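Local coordinates for interferon-inducible and double-stranded-dependent eIF-2kinase (Carassius auratus, PDB 4KMF), which binds left-handed Z-DNA through this Z-alpha domain and, as the whole PKR-like kinase, probably phosphorylates the translation initiation factor eIF2alpha, at residues K9-L14 and S46-N51; S20-I25 and R38-L43. All coordinates share one frame; numbering follows the deposited sequence.

Contact 1: residues K9-L14 and S46-N51; sequences KIIDFL and SNQVFN
Ile11, on the face of helix 2-17 turned to the sheet, pushes its terminal methyl against Val49, the first residue of strand 49-51. The closest approach is Ile11 CD1 to Val49 CG1, 3.6 Å, and the two side chains meet at a slant. One turn further along, Leu14 comes in at about a right angle to the valine, its CD1 3.9 Å from the same Val49 CG1. A single methyl thus carries the strand's side of both pairs. With chi1 of Val49 at -57°, CG1 lies anti to the carbonyl carbon and faces the helix, while CG2 turns to Leu43 of helix 33-45.

At the outer end of the contact Gln48 crosses Ile11 nearly perpendicularly. Its CB lies 4.1 Å from Ile11 CD1, and the extended chain (chi2 -180°) carries the amide across the isoleucine, NE2 standing 4.1 Å from Ile11 CG1.

Just before this point helix 33-45 ends in a Schellman motif. Asn47 takes positive phi, and Gln48 N and Asn47 N bond back to Leu43 O and Gln44 O; this turns the chain into the wing's sheet of the winged helix-turn-helix domain. Leu61 of strand 58-61 touches both Ile11 and Leu14, so the strand beside 49-51 packs on the same helix.

The contact is apolar, chiefly methyl on methyl, with one amide at its margin. It holds the wing to helix 2-17 by shape and hydrophobic burial, while the backbone of Gln48 and Phe50 bonds to Met62 and Asp60, and Phe13 N and Leu14 N bond within the helix.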
ATOM      1  N   LYS A   9      -9.601  -3.858  21.407  1.00 22.38           N
ATOM      2  CA  LYS A   9      -9.858  -5.230  20.995  1.00 22.66           C
ATOM      3  C   LYS A   9      -8.600  -5.940  20.494  1.00 21.63           C
ATOM      4  O   LYS A   9      -8.388  -7.106  20.797  1.00 20.83           O
ATOM      5  CB  LYS A   9     -10.959  -5.267  19.945  1.00 23.41           C
ATOM      6  CG  LYS A   9     -12.304  -4.850  20.507  1.00 26.30           C
ATOM      7  CD  LYS A   9     -13.450  -5.168  19.558  1.00 33.30           C
ATOM      8  CE  LYS A   9     -14.750  -4.723  20.193  1.00 36.99           C
ATOM      9  NZ  LYS A   9     -15.977  -5.560  19.895  1.00 40.24           N
ATOM     10  N   ILE A  10      -7.759  -5.227  19.740  1.00 20.69           N
ATOM     11  CA  ILE A  10      -6.477  -5.755  19.258  1.00 20.60           C
ATOM     12  C   ILE A  10      -5.541  -6.045  20.438  1.00 20.69           C
ATOM     13  O   ILE A  10      -4.906  -7.096  20.496  1.00 21.55           O
ATOM     14  CB  ILE A  10      -5.844  -4.781  18.217  1.00 20.72           C
ATOM     15  CG1 ILE A  10      -6.682  -4.794  16.931  1.00 19.44           C
ATOM     16  CG2 ILE A  10      -4.377  -5.124  17.894  1.00 18.93           C
ATOM     17  CD1 ILE A  10      -6.510  -3.557  16.001  1.00 21.20           C
ATOM     18  N   ILE A  11      -5.454  -5.112  21.378  1.00 21.17           N
ATOM     19  CA  ILE A  11      -4.658  -5.346  22.596  1.00 22.06           C
ATOM     20  C   ILE A  11      -5.149  -6.574  23.382  1.00 22.70           C
ATOM     21  O   ILE A  11      -4.336  -7.402  23.822  1.00 22.32           O
ATOM     22  CB  ILE A  11      -4.605  -4.081  23.514  1.00 22.53           C
ATOM     23  CG1 ILE A  11      -3.925  -2.918  22.777  1.00 21.78           C
ATOM     24  CG2 ILE A  11      -3.924  -4.363  24.863  1.00 23.93           C
ATOM     25  CD1 ILE A  11      -2.467  -3.154  22.388  1.00 24.38           C
ATOM     26  N   ASP A  12      -6.466  -6.699  23.534  1.00 24.19           N
ATOM     27  CA  ASP A  12      -7.045  -7.851  24.239  1.00 25.11           C
ATOM     28  C   ASP A  12      -6.692  -9.150  23.521  1.00 25.05           C
ATOM     29  O   ASP A  12      -6.358 -10.163  24.165  1.00 25.56           O
ATOM     30  CB  ASP A  12      -8.574  -7.712  24.346  1.00 27.25           C
ATOM     31  CG  ASP A  12      -9.013  -6.576  25.268  1.00 31.91           C
ATOM     32  OD1 ASP A  12      -8.210  -6.059  26.084  1.00 37.19           O
ATOM     33  OD2 ASP A  12     -10.208  -6.204  25.191  1.00 38.67           O
ATOM     34  N   PHE A  13      -6.774  -9.121  22.188  1.00 23.40           N
ATOM     35  CA  PHE A  13      -6.384 -10.260  21.385  1.00 22.73           C
ATOM     36  C   PHE A  13      -4.928 -10.689  21.649  1.00 22.99           C
ATOM     37  O   PHE A  13      -4.629 -11.900  21.812  1.00 23.60           O
ATOM     38  CB  PHE A  13      -6.619 -10.004  19.894  1.00 23.57           C
ATOM     39  CG  PHE A  13      -6.259 -11.185  19.053  1.00 22.98           C
ATOM     40  CD1 PHE A  13      -4.983 -11.298  18.472  1.00 24.08           C
ATOM     41  CD2 PHE A  13      -7.163 -12.249  18.906  1.00 22.99           C
ATOM     42  CE1 PHE A  13      -4.629 -12.454  17.758  1.00 24.05           C
ATOM     43  CE2 PHE A  13      -6.815 -13.377  18.154  1.00 22.80           C
ATOM     44  CZ  PHE A  13      -5.561 -13.474  17.580  1.00 23.00           C
ATOM     45  N   LEU A  14      -4.009  -9.719  21.649  1.00 21.90           N
ATOM     46  CA  LEU A  14      -2.609 -10.055  21.925  1.00 23.16           C
ATOM     47  C   LEU A  14      -2.391 -10.524  23.352  1.00 24.28           C
ATOM     48  O   LEU A  14      -1.570 -11.406  23.572  1.00 25.39           O
ATOM     49  CB  LEU A  14      -1.660  -8.916  21.559  1.00 23.32           C
ATOM     50  CG  LEU A  14      -1.687  -8.554  20.074  1.00 22.49           C
ATOM     51  CD1 LEU A  14      -1.016  -7.212  19.845  1.00 21.56           C
ATOM     52  CD2 LEU A  14      -1.035  -9.642  19.200  1.00 23.34           C
ATOM     53  N   SER A  46       2.111   4.647  20.023  1.00 20.67           N
ATOM     54  CA  SER A  46       1.620   4.964  21.349  1.00 20.19           C
ATOM     55  C   SER A  46       2.218   4.050  22.402  1.00 20.30           C
ATOM     56  O   SER A  46       1.773   4.046  23.552  1.00 20.16           O
ATOM     57  CB  SER A  46       0.089   4.983  21.396  1.00 20.88           C
ATOM     58  OG  SER A  46      -0.478   3.720  21.105  1.00 19.99           O
ATOM     59  N   ASN A  47       3.229   3.284  21.994  1.00 20.11           N
ATOM     60  CA  ASN A  47       4.063   2.461  22.890  1.00 21.27           C
ATOM     61  C   ASN A  47       3.268   1.339  23.556  1.00 20.93           C
ATOM     62  O   ASN A  47       3.554   0.923  24.684  1.00 21.98           O
ATOM     63  CB  ASN A  47       4.824   3.342  23.903  1.00 22.27           C
ATOM     64  CG  ASN A  47       5.873   2.566  24.688  1.00 23.86           C
ATOM     65  OD1 ASN A  47       6.668   1.810  24.120  1.00 26.60           O
ATOM     66  ND2 ASN A  47       5.878   2.752  26.014  1.00 27.35           N
ATOM     67  N   GLN A  48       2.283   0.805  22.842  1.00 20.07           N
ATOM     68  CA  GLN A  48       1.482  -0.283  23.414  1.00 20.28           C
ATOM     69  C   GLN A  48       1.881  -1.648  22.838  1.00 20.24           C
ATOM     70  O   GLN A  48       1.660  -2.687  23.462  1.00 21.20           O
ATOM     71  CB  GLN A  48      -0.002  -0.024  23.179  1.00 19.70           C
ATOM     72  CG  GLN A  48      -0.487   1.267  23.863  1.00 22.64           C
ATOM     73  CD  GLN A  48      -1.956   1.536  23.645  1.00 26.18           C
ATOM     74  OE1 GLN A  48      -2.356   2.435  22.867  1.00 28.66           O
ATOM     75  NE2 GLN A  48      -2.780   0.750  24.303  1.00 26.79           N
ATOM     76  N   VAL A  49       2.427  -1.642  21.629  1.00 19.88           N
ATOM     77  CA  VAL A  49       2.873  -2.858  20.960  1.00 18.93           C
ATOM     78  C   VAL A  49       4.213  -2.601  20.289  1.00 19.51           C
ATOM     79  O   VAL A  49       4.607  -1.448  20.126  1.00 20.77           O
ATOM     80  CB  VAL A  49       1.846  -3.411  19.868  1.00 18.59           C
ATOM     81  CG1 VAL A  49       0.466  -3.689  20.458  1.00 18.19           C
ATOM     82  CG2 VAL A  49       1.730  -2.480  18.686  1.00 17.94           C
ATOM     83  N   PHE A  50       4.911  -3.674  19.925  1.00 19.94           N
ATOM     84  CA  PHE A  50       6.126  -3.588  19.094  1.00 20.93           C
ATOM     85  C   PHE A  50       6.090  -4.696  18.039  1.00 21.87           C
ATOM     86  O   PHE A  50       5.417  -5.720  18.201  1.00 19.89           O
ATOM     87  CB  PHE A  50       7.396  -3.680  19.961  1.00 21.03           C
ATOM     88  CG  PHE A  50       7.595  -5.024  20.569  1.00 21.32           C
ATOM     89  CD1 PHE A  50       8.425  -5.960  19.947  1.00 24.45           C
ATOM     90  CD2 PHE A  50       6.923  -5.377  21.733  1.00 23.56           C
ATOM     91  CE1 PHE A  50       8.591  -7.234  20.522  1.00 25.90           C
ATOM     92  CE2 PHE A  50       7.080  -6.634  22.299  1.00 26.11           C
ATOM     93  CZ  PHE A  50       7.909  -7.563  21.691  1.00 26.77           C
ATOM     94  N   ASN A  51       6.807  -4.487  16.941  1.00 24.37           N
ATOM     95  CA  ASN A  51       6.924  -5.571  15.973  1.00 26.65           C
ATOM     96  C   ASN A  51       8.354  -6.093  15.849  1.00 27.45           C
ATOM     97  O   ASN A  51       9.307  -5.395  16.223  1.00 28.80           O
ATOM     98  CB  ASN A  51       6.285  -5.179  14.658  1.00 27.90           C
ATOM     99  CG  ASN A  51       7.241  -4.563  13.710  1.00 31.15           C
ATOM    100  OD1 ASN A  51       8.084  -5.257  13.104  1.00 34.91           O
ATOM    101  ND2 ASN A  51       7.105  -3.270  13.515  1.00 34.89           N
TER

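Contact 2: residues S20-I25 and R38-L43. With nucleotides of chain B.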
ATOM      1  N   SER A  20       1.598 -12.377  17.531  1.00 22.27           N
ATOM      2  CA  SER A  20       0.772 -12.748  16.385  1.00 21.44           C
ATOM      3  C   SER A  20       1.147 -11.917  15.167  1.00 20.68           C
ATOM      4  O   SER A  20       1.565 -10.780  15.315  1.00 20.21           O
ATOM      5  CB  SER A  20      -0.718 -12.537  16.706  1.00 21.32           C
ATOM      6  OG  SER A  20      -1.123 -13.323  17.839  1.00 22.13           O
ATOM      7  N   ILE A  21       1.014 -12.486  13.974  1.00 20.72           N
ATOM      8  CA  ILE A  21       1.162 -11.685  12.762  1.00 20.21           C
ATOM      9  C   ILE A  21      -0.167 -10.988  12.451  1.00 19.19           C
ATOM     10  O   ILE A  21      -1.218 -11.401  12.955  1.00 19.18           O
ATOM     11  CB  ILE A  21       1.689 -12.527  11.566  1.00 20.43           C
ATOM     12  CG1 ILE A  21       0.658 -13.591  11.153  1.00 21.46           C
ATOM     13  CG2 ILE A  21       3.018 -13.164  11.958  1.00 22.32           C
ATOM     14  CD1 ILE A  21       0.865 -14.162   9.724  1.00 23.07           C
ATOM     15  N   ALA A  22      -0.128  -9.922  11.648  1.00 19.00           N
ATOM     16  CA  ALA A  22      -1.322  -9.145  11.324  1.00 19.18           C
ATOM     17  C   ALA A  22      -2.449  -9.989  10.735  1.00 19.85           C
ATOM     18  O   ALA A  22      -3.605  -9.757  11.037  1.00 20.05           O
ATOM     19  CB  ALA A  22      -0.988  -8.006  10.360  1.00 18.47           C
ATOM     20  N   LEU A  23      -2.108 -10.969   9.903  1.00 21.55           N
ATOM     21  CA  LEU A  23      -3.116 -11.746   9.195  1.00 23.26           C
ATOM     22  C   LEU A  23      -3.959 -12.505  10.211  1.00 22.40           C
ATOM     23  O   LEU A  23      -5.164 -12.535  10.119  1.00 23.45           O
ATOM     24  CB  LEU A  23      -2.457 -12.672   8.173  1.00 24.56           C
ATOM     25  CG  LEU A  23      -3.437 -13.213   7.137  1.00 28.45           C
ATOM     26  CD1 LEU A  23      -3.023 -12.714   5.763  1.00 35.49           C
ATOM     27  CD2 LEU A  23      -3.489 -14.748   7.183  1.00 32.63           C
ATOM     28  N   THR A  24      -3.327 -13.053  11.226  1.00 22.51           N
ATOM     29  CA  THR A  24      -4.069 -13.736  12.291  1.00 22.16           C
ATOM     30  C   THR A  24      -5.019 -12.833  13.116  1.00 21.11           C
ATOM     31  O   THR A  24      -6.161 -13.193  13.403  1.00 21.47           O
ATOM     32  CB  THR A  24      -3.077 -14.380  13.197  1.00 22.34           C
ATOM     33  OG1 THR A  24      -2.294 -15.276  12.406  1.00 24.63           O
ATOM     34  CG2 THR A  24      -3.780 -15.145  14.305  1.00 23.92           C
ATOM     35  N   ILE A  25      -4.504 -11.669  13.509  1.00 19.91           N
ATOM     36  CA  ILE A  25      -5.252 -10.695  14.263  1.00 18.95           C
ATOM     37  C   ILE A  25      -6.428 -10.252  13.412  1.00 19.20           C
ATOM     38  O   ILE A  25      -7.565 -10.173  13.896  1.00 19.89           O
ATOM     39  CB  ILE A  25      -4.361  -9.464  14.582  1.00 17.40           C
ATOM     40  CG1 ILE A  25      -3.132  -9.870  15.414  1.00 17.97           C
ATOM     41  CG2 ILE A  25      -5.192  -8.378  15.282  1.00 17.25           C
ATOM     42  CD1 ILE A  25      -2.073  -8.763  15.549  1.00 18.21           C
ATOM     43  N   ARG A  38      -3.114  -0.447  10.151  1.00 15.81           N
ATOM     44  CA  ARG A  38      -3.267   0.951  10.574  1.00 16.93           C
ATOM     45  C   ARG A  38      -3.259   1.029  12.118  1.00 16.69           C
ATOM     46  O   ARG A  38      -2.501   1.787  12.718  1.00 16.72           O
ATOM     47  CB  ARG A  38      -4.555   1.539  10.003  1.00 16.59           C
ATOM     48  CG  ARG A  38      -4.779   2.967  10.480  1.00 20.22           C
ATOM     49  CD  ARG A  38      -5.961   3.598   9.761  1.00 29.53           C
ATOM     50  NE  ARG A  38      -7.199   3.457  10.507  1.00 36.89           N
ATOM     51  CZ  ARG A  38      -8.278   2.784  10.089  1.00 41.18           C
ATOM     52  NH1 ARG A  38      -8.288   2.181   8.893  1.00 42.07           N
ATOM     53  NH2 ARG A  38      -9.366   2.724  10.874  1.00 42.65           N
ATOM     54  N   HIS A  39      -4.082   0.204  12.747  1.00 17.05           N
ATOM     55  CA  HIS A  39      -4.148   0.170  14.198  1.00 17.41           C
ATOM     56  C   HIS A  39      -2.876  -0.313  14.865  1.00 16.47           C
ATOM     57  O   HIS A  39      -2.469   0.259  15.880  1.00 15.04           O
ATOM     58  CB  HIS A  39      -5.360  -0.628  14.666  1.00 18.07           C
ATOM     59  CG  HIS A  39      -6.662  -0.007  14.278  1.00 21.16           C
ATOM     60  ND1 HIS A  39      -6.975   1.311  14.558  1.00 23.34           N
ATOM     61  CD2 HIS A  39      -7.721  -0.509  13.604  1.00 25.23           C
ATOM     62  CE1 HIS A  39      -8.180   1.584  14.089  1.00 27.38           C
ATOM     63  NE2 HIS A  39      -8.656   0.497  13.506  1.00 26.49           N
ATOM     64  N   LEU A  40      -2.248  -1.362  14.328  1.00 16.07           N
ATOM     65  CA  LEU A  40      -1.004  -1.879  14.933  1.00 15.64           C
ATOM     66  C   LEU A  40       0.103  -0.804  14.928  1.00 15.78           C
ATOM     67  O   LEU A  40       0.808  -0.634  15.921  1.00 15.83           O
ATOM     68  CB  LEU A  40      -0.511  -3.125  14.189  1.00 14.00           C
ATOM     69  CG  LEU A  40      -1.339  -4.378  14.533  1.00 16.49           C
ATOM     70  CD1 LEU A  40      -0.995  -5.551  13.607  1.00 16.97           C
ATOM     71  CD2 LEU A  40      -1.207  -4.736  16.012  1.00 17.92           C
ATOM     72  N   TYR A  41       0.253  -0.085  13.810  1.00 15.87           N
ATOM     73  CA  TYR A  41       1.287   0.948  13.746  1.00 16.08           C
ATOM     74  C   TYR A  41       0.953   2.161  14.619  1.00 17.31           C
ATOM     75  O   TYR A  41       1.875   2.735  15.207  1.00 17.20           O
ATOM     76  CB  TYR A  41       1.637   1.331  12.294  1.00 16.18           C
ATOM     77  CG  TYR A  41       2.507   0.279  11.617  1.00 15.04           C
ATOM     78  CD1 TYR A  41       1.921  -0.793  10.905  1.00 13.47           C
ATOM     79  CD2 TYR A  41       3.900   0.333  11.699  1.00 16.01           C
ATOM     80  CE1 TYR A  41       2.700  -1.780  10.297  1.00 13.64           C
ATOM     81  CE2 TYR A  41       4.696  -0.664  11.093  1.00 15.78           C
ATOM     82  CZ  TYR A  41       4.081  -1.727  10.405  1.00 14.41           C
ATOM     83  OH  TYR A  41       4.883  -2.699   9.822  1.00 16.06           O
ATOM     84  N   ASN A  42      -0.338   2.520  14.760  1.00 17.17           N
ATOM     85  CA  ASN A  42      -0.724   3.559  15.756  1.00 17.77           C
ATOM     86  C   ASN A  42      -0.389   3.080  17.162  1.00 17.93           C
ATOM     87  O   ASN A  42       0.174   3.837  17.958  1.00 18.77           O
ATOM     88  CB  ASN A  42      -2.240   3.824  15.754  1.00 18.55           C
ATOM     89  CG  ASN A  42      -2.734   4.524  14.514  1.00 20.51           C
ATOM     90  OD1 ASN A  42      -1.988   5.194  13.822  1.00 23.03           O
ATOM     91  ND2 ASN A  42      -4.036   4.422  14.275  1.00 24.52           N
ATOM     92  N   LEU A  43      -0.715   1.816  17.458  1.00 18.27           N
ATOM     93  CA  LEU A  43      -0.402   1.212  18.763  1.00 17.78           C
ATOM     94  C   LEU A  43       1.102   1.170  19.007  1.00 18.12           C
ATOM     95  O   LEU A  43       1.549   1.228  20.135  1.00 19.28           O
ATOM     96  CB  LEU A  43      -1.028  -0.181  18.890  1.00 17.41           C
ATOM     97  CG  LEU A  43      -2.530  -0.232  19.130  1.00 16.57           C
ATOM     98  CD1 LEU A  43      -3.029  -1.644  18.978  1.00 18.64           C
ATOM     99  CD2 LEU A  43      -2.840   0.314  20.543  1.00 17.51           C
TER
ATOM    100  P    DG B   5      -1.257  -2.664   4.743  1.00 18.98           P
ATOM    101  OP1  DG B   5      -1.315  -4.033   5.265  1.00 18.71           O
ATOM    102  OP2  DG B   5      -2.250  -2.177   3.738  1.00 21.56           O
ATOM    103  O5'  DG B   5      -1.250  -1.622   5.954  1.00 17.92           O
ATOM    104  C5'  DG B   5      -1.249  -0.217   5.687  1.00 16.94           C
ATOM    105  C4'  DG B   5      -1.037   0.468   7.017  1.00 18.28           C
ATOM    106  O4'  DG B   5       0.232   0.112   7.608  1.00 18.38           O
ATOM    107  C3'  DG B   5      -1.050   1.972   6.874  1.00 21.30           C
ATOM    108  O3'  DG B   5      -2.345   2.348   7.315  1.00 22.83           O
ATOM    109  C2'  DG B   5      -0.003   2.470   7.856  1.00 18.52           C
ATOM    110  C1'  DG B   5       0.844   1.263   8.187  1.00 19.26           C
ATOM    111  N9   DG B   5       2.184   1.302   7.587  1.00 17.40           N
ATOM    112  C8   DG B   5       3.382   1.142   8.253  1.00 17.92           C
ATOM    113  N7   DG B   5       4.421   1.188   7.471  1.00 17.23           N
ATOM    114  C5   DG B   5       3.887   1.415   6.194  1.00 17.46           C
ATOM    115  C6   DG B   5       4.559   1.528   4.946  1.00 16.85           C
ATOM    116  O6   DG B   5       5.791   1.469   4.777  1.00 17.63           O
ATOM    117  N1   DG B   5       3.686   1.743   3.865  1.00 16.26           N
ATOM    118  C2   DG B   5       2.309   1.821   4.003  1.00 16.74           C
ATOM    119  N2   DG B   5       1.610   2.010   2.873  1.00 18.56           N
ATOM    120  N3   DG B   5       1.654   1.654   5.192  1.00 17.69           N
ATOM    121  C4   DG B   5       2.509   1.500   6.248  1.00 16.70           C
ATOM    122  P    DC B   4       3.716  -4.685   7.060  1.00 17.70           P
ATOM    123  OP1  DC B   4       3.365  -4.473   8.484  1.00 17.42           O
ATOM    124  OP2  DC B   4       2.932  -5.677   6.333  1.00 18.03           O
ATOM    125  O5'  DC B   4       3.670  -3.321   6.252  1.00 17.83           O
ATOM    126  C5'  DC B   4       2.767  -2.246   6.623  1.00 16.20           C
ATOM    127  C4'  DC B   4       2.068  -1.757   5.350  1.00 16.36           C
ATOM    128  O4'  DC B   4       3.038  -1.166   4.448  1.00 17.49           O
ATOM    129  C3'  DC B   4       1.378  -2.840   4.522  1.00 15.49           C
ATOM    130  O3'  DC B   4       0.131  -2.361   3.997  1.00 17.70           O
ATOM    131  C2'  DC B   4       2.341  -3.107   3.378  1.00 14.34           C
ATOM    132  C1'  DC B   4       2.815  -1.692   3.145  1.00 15.75           C
ATOM    133  N1   DC B   4       4.057  -1.637   2.361  1.00 15.50           N
ATOM    134  C2   DC B   4       3.986  -1.630   0.963  1.00 14.84           C
ATOM    135  O2   DC B   4       2.887  -1.665   0.414  1.00 14.93           O
ATOM    136  N3   DC B   4       5.144  -1.568   0.247  1.00 15.13           N
ATOM    137  C4   DC B   4       6.327  -1.553   0.884  1.00 15.50           C
ATOM    138  N4   DC B   4       7.431  -1.459   0.161  1.00 15.78           N
ATOM    139  C5   DC B   4       6.423  -1.551   2.318  1.00 15.74           C
ATOM    140  C6   DC B   4       5.277  -1.609   3.011  1.00 16.36           C
ATOM    141  P    DC B   6      -3.110   3.650   6.796  1.00 31.78           P
ATOM    142  OP1  DC B   6      -3.609   4.322   8.013  1.00 34.85           O
ATOM    143  OP2  DC B   6      -4.086   3.141   5.817  1.00 30.97           O
ATOM    144  O5'  DC B   6      -2.063   4.604   6.120  1.00 24.86           O
ATOM    145  C5'  DC B   6      -2.586   5.883   5.844  1.00 22.31           C
ATOM    146  C4'  DC B   6      -2.035   6.343   4.516  1.00 21.74           C
ATOM    147  O4'  DC B   6      -0.618   6.584   4.664  1.00 22.31           O
ATOM    148  C3'  DC B   6      -2.184   5.409   3.332  1.00 22.14           C
ATOM    149  O3'  DC B   6      -2.479   6.232   2.213  1.00 24.86           O
ATOM    150  C2'  DC B   6      -0.795   4.797   3.174  1.00 21.52           C
ATOM    151  C1'  DC B   6       0.092   5.943   3.615  1.00 19.69           C
ATOM    152  N1   DC B   6       1.436   5.553   4.149  1.00 18.01           N
ATOM    153  C2   DC B   6       2.504   5.458   3.248  1.00 17.26           C
ATOM    154  O2   DC B   6       2.296   5.669   2.049  1.00 18.50           O
ATOM    155  N3   DC B   6       3.726   5.143   3.711  1.00 17.32           N
ATOM    156  C4   DC B   6       3.882   4.914   5.028  1.00 16.53           C
ATOM    157  N4   DC B   6       5.104   4.589   5.467  1.00 19.20           N
ATOM    158  C5   DC B   6       2.804   5.017   5.978  1.00 15.92           C
ATOM    159  C6   DC B   6       1.598   5.325   5.486  1.00 16.97           C
TER
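Ile25 and Leu40 reach toward each other tip to tip across the helix-turn-helix of this winged-helix Z-alpha domain, joining helix 22-29 to the recognition helix 33-45. Ile25 CD1 lies 3.9 Å from Leu40 CD1 and 4.1 Å from Leu40 CD2, so it meets both branches of the leucine fork. Ala22, one turn earlier, adds its methyl to one branch only, CB standing 4.1 Å from Leu40 CD1. All three side chains are apolar, and the pairing is purely van der Waals.

Beyond this core, another face of the recognition helix meets the Z-DNA. With chi2 at 90° the Tyr41 ring plane is perpendicular to the plane through CA, CB and CG, and one face is presented to the base of DG5 of chain B. The guanine comes in with C8 foremost, 3.3 Å above the ring plane and over its centre, a CH-pi contact of the kind that recognises the syn guanine of Z-DNA. In the ring plane, Tyr41 OH donates a 2.7 Å hydrogen bond to OP1 of DC4 of chain B. The tyrosine therefore reads base and backbone together.

Arg38 meets the DNA with its aliphatic part, CB lying 3.6 Å from O3' of DG5 of chain B. CG and CD pass close by OP1 of DC6 of chain B, Arg38 CD at 3.0 Å, a close contact and not a hydrogen bond. The chain then bends at chi3 (94°), and NH2 forms a salt bridge with Glu3 of helix 2-17.

Further out, Trp59 of strand 58-61 packs edge-to-face with Tyr41 and also touches Leu40, backing both the DNA-reading ring and the core leucine. On another flank, one oxygen of helix 2-17, Glu7 OE2, is hydrogen-bonded by both His39 ND1 and Asn42 ND2.

How the contacts relate
Contact 2 is the more deeply buried of the two, near the middle of the chain; contact 1 is partly buried, with partly exposed residues on both sides. Along the sequence contact 2 nests inside the loop that contact 1 closes. Both meet across apolar methyls, but contact 2 continues on another face of its helix into phosphate and base recognition, whereas contact 1 ties the wing to the first helix. Helix 33-45 joins them, since Val49 CG2 also lies 3.5 Å from Leu40 O. Ile10 CD1 rests on His39 CB at 3.4 Å, joining segment 9-14 to segment 38-43.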